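Local coordinates for vesicular integral-membrane protein VIP36 (Canis lupus familiaris, PDB 2DUR), which acts as a calcium-dependent lectin of the early secretory pathway, binding high-mannose glycans and helping to transport and sort the glycoproteins that carry them, at residues L199-Y204 with D240-E245. Sequence-based numbering, arbitrary orientation.
Sequences LPTGYY and DWTKIE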
loop_
_atom_site.group_PDB
_atom_site.type_symbol
_atom_site.label_atom_id
_atom_site.label_comp_id
_atom_site.label_asym_id
_atom_site.label_seq_id
_atom_site.Cartn_x
_atom_site.Cartn_y
_atom_site.Cartn_z
ATOM N N LEU A 199 1.462 11.962 -10.079
ATOM C CA LEU A 199 2.494 10.947 -9.853
ATOM C C LEU A 199 3.147 10.585 -11.169
ATOM O O LEU A 199 2.453 10.501 -12.200
ATOM C CB LEU A 199 1.863 9.684 -9.255
ATOM C CG LEU A 199 1.268 9.829 -7.842
ATOM C CD1 LEU A 199 0.486 8.567 -7.469
ATOM C CD2 LEU A 199 2.332 10.104 -6.796
ATOM N N PRO A 200 4.480 10.376 -11.157
ATOM C CA PRO A 200 5.153 9.937 -12.385
ATOM C C PRO A 200 4.971 8.447 -12.674
ATOM O O PRO A 200 4.567 7.671 -11.791
ATOM C CB PRO A 200 6.621 10.220 -12.066
ATOM C CG PRO A 200 6.706 9.976 -10.573
ATOM C CD PRO A 200 5.437 10.550 -10.036
ATOM N N THR A 201 5.279 8.058 -13.905
ATOM C CA THR A 201 5.479 6.649 -14.234
ATOM C C THR A 201 6.914 6.304 -13.814
ATOM O O THR A 201 7.712 7.216 -13.550
ATOM C CB THR A 201 5.357 6.424 -15.742
ATOM O OG1 THR A 201 6.148 7.403 -16.425
ATOM C CG2 THR A 201 3.884 6.505 -16.200
ATOM N N GLY A 202 7.244 5.009 -13.779
ATOM C CA GLY A 202 8.603 4.560 -13.491
ATOM C C GLY A 202 8.884 4.295 -12.009
ATOM O O GLY A 202 10.041 4.085 -11.619
ATOM N N TYR A 203 7.846 4.332 -11.179
ATOM C CA TYR A 203 8.008 4.037 -9.750
ATOM C C TYR A 203 7.763 2.539 -9.478
ATOM O O TYR A 203 7.303 1.805 -10.365
ATOM C CB TYR A 203 7.064 4.927 -8.922
ATOM C CG TYR A 203 7.584 6.327 -8.613
ATOM C CD1 TYR A 203 8.718 6.837 -9.230
ATOM C CD2 TYR A 203 6.899 7.153 -7.687
ATOM C CE1 TYR A 203 9.193 8.132 -8.928
ATOM C CE2 TYR A 203 7.341 8.440 -7.394
ATOM C CZ TYR A 203 8.500 8.922 -7.995
ATOM O OH TYR A 203 8.924 10.192 -7.690
ATOM N N TYR A 204 8.067 2.092 -8.254
ATOM C CA TYR A 204 7.956 0.684 -7.859
ATOM C C TYR A 204 6.793 0.404 -6.939
ATOM O O TYR A 204 6.562 1.152 -5.984
ATOM C CB TYR A 204 9.250 0.244 -7.118
ATOM C CG TYR A 204 10.466 0.282 -7.977
ATOM C CD1 TYR A 204 11.279 1.407 -8.003
ATOM C CD2 TYR A 204 10.822 -0.826 -8.770
ATOM C CE1 TYR A 204 12.404 1.453 -8.811
ATOM C CE2 TYR A 204 11.939 -0.781 -9.584
ATOM C CZ TYR A 204 12.731 0.364 -9.596
ATOM O OH TYR A 204 13.855 0.424 -10.391
ATOM N N ASP A 240 7.116 13.903 -20.805
ATOM C CA ASP A 240 7.848 12.814 -20.171
ATOM C C ASP A 240 7.245 12.505 -18.808
ATOM O O ASP A 240 7.523 13.198 -17.819
ATOM C CB ASP A 240 9.323 13.164 -20.015
ATOM C CG ASP A 240 10.156 11.989 -19.543
ATOM O OD1 ASP A 240 9.595 10.968 -19.069
ATOM O OD2 ASP A 240 11.397 12.089 -19.643
ATOM N N TRP A 241 6.416 11.467 -18.769
ATOM C CA TRP A 241 5.684 11.140 -17.546
ATOM C C TRP A 241 6.603 10.602 -16.441
ATOM O O TRP A 241 6.181 10.522 -15.278
ATOM C CB TRP A 241 4.562 10.148 -17.836
ATOM C CG TRP A 241 3.419 10.713 -18.631
ATOM C CD1 TRP A 241 3.454 11.159 -19.921
ATOM C CD2 TRP A 241 2.060 10.861 -18.189
ATOM N NE1 TRP A 241 2.200 11.591 -20.307
ATOM C CE2 TRP A 241 1.328 11.419 -19.265
ATOM C CE3 TRP A 241 1.394 10.584 -16.987
ATOM C CZ2 TRP A 241 -0.050 11.697 -19.177
ATOM C CZ3 TRP A 241 0.024 10.858 -16.895
ATOM C CH2 TRP A 241 -0.682 11.414 -17.986
ATOM N N THR A 242 7.850 10.251 -16.780
ATOM C CA THR A 242 8.770 9.739 -15.741
ATOM C C THR A 242 9.343 10.873 -14.895
ATOM O O THR A 242 9.936 10.637 -13.832
ATOM C CB THR A 242 9.952 8.916 -16.326
ATOM O OG1 THR A 242 10.881 9.805 -16.966
ATOM C CG2 THR A 242 9.455 7.840 -17.291
ATOM N N LYS A 243 9.191 12.106 -15.382
ATOM C CA LYS A 243 9.750 13.273 -14.713
ATOM C C LYS A 243 8.726 14.102 -13.917
ATOM O O LYS A 243 9.080 15.153 -13.368
ATOM C CB LYS A 243 10.483 14.169 -15.714
ATOM C CG LYS A 243 11.581 13.469 -16.494
ATOM C CD LYS A 243 12.848 13.396 -15.682
ATOM C CE LYS A 243 14.012 12.829 -16.505
ATOM N NZ LYS A 243 14.129 13.513 -17.829
ATOM N N ILE A 244 7.470 13.647 -13.865
ATOM C CA ILE A 244 6.457 14.315 -13.031
ATOM C C ILE A 244 6.883 14.263 -11.567
ATOM O O ILE A 244 7.265 13.203 -11.055
ATOM C CB ILE A 244 5.038 13.696 -13.217
ATOM C CG1 ILE A 244 4.559 13.874 -14.668
ATOM C CG2 ILE A 244 4.019 14.284 -12.205
ATOM C CD1 ILE A 244 3.395 12.962 -15.046
ATOM N N GLU A 245 6.842 15.406 -10.895
ATOM C CA GLU A 245 7.170 15.457 -9.466
ATOM C C GLU A 245 5.919 15.090 -8.668
ATOM O O GLU A 245 4.856 15.662 -8.899
ATOM C CB GLU A 245 7.645 16.853 -9.077
ATOM C CG GLU A 245 8.889 17.302 -9.844
ATOM C CD GLU A 245 10.132 16.494 -9.476
ATOM O OE1 GLU A 245 10.327 16.210 -8.276
ATOM O OE2 GLU A 245 10.914 16.141 -10.394
HETATM O O HOH W 1 10.188 7.998 -12.840
#
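The ring of Pro200 lies between the aromatic ring of Tyr203 and the backbone of 240-245. Its CG stands 3.3 Å above one face of the Tyr203 ring, offset toward the rim. On the side of 240-245, Pro200 CB lies 3.2 Å from Ile244 O and also meets Ile244 CB in an apolar contact. Trp241 meets Thr201 with its CB, 3.5 Å from Thr201 OG1, and not with its indole: with CG anti to its carbonyl carbon (chi1 -70°), the indole leads away from Thr201, toward Lys62 (cation-pi), His232 (edge-to-face) and the carbonyl of Glu236, which accepts from NE1.

One direct hydrogen bond links the backbones, from Thr201 N to Trp241 O (3.0 Å). A water adds a second tie by donating to both Thr201 O and Thr242 O, and Thr242 CA makes a CA-H...O contact with Thr201 O. Residues 240-242 form an Asx turn, in which Asp240 OD1 accepts from Thr242 N and also from Thr242 OG1 (2.7 Å), the two donors coming over the same face of the carboxylate. Beyond Pro200, Ile244 packs its CG2 and CD1 against the backbone of Leu199.

Far from the calcium and mannose sites, the contact fastens the segment following helix 234-238 to the connection by which the chain leaves strand 189-198 of one sheet of the L-type lectin beta-sandwich and enters strand 204-211 of the other; just beyond, strand 247-248 pairs antiparallel with 189-198.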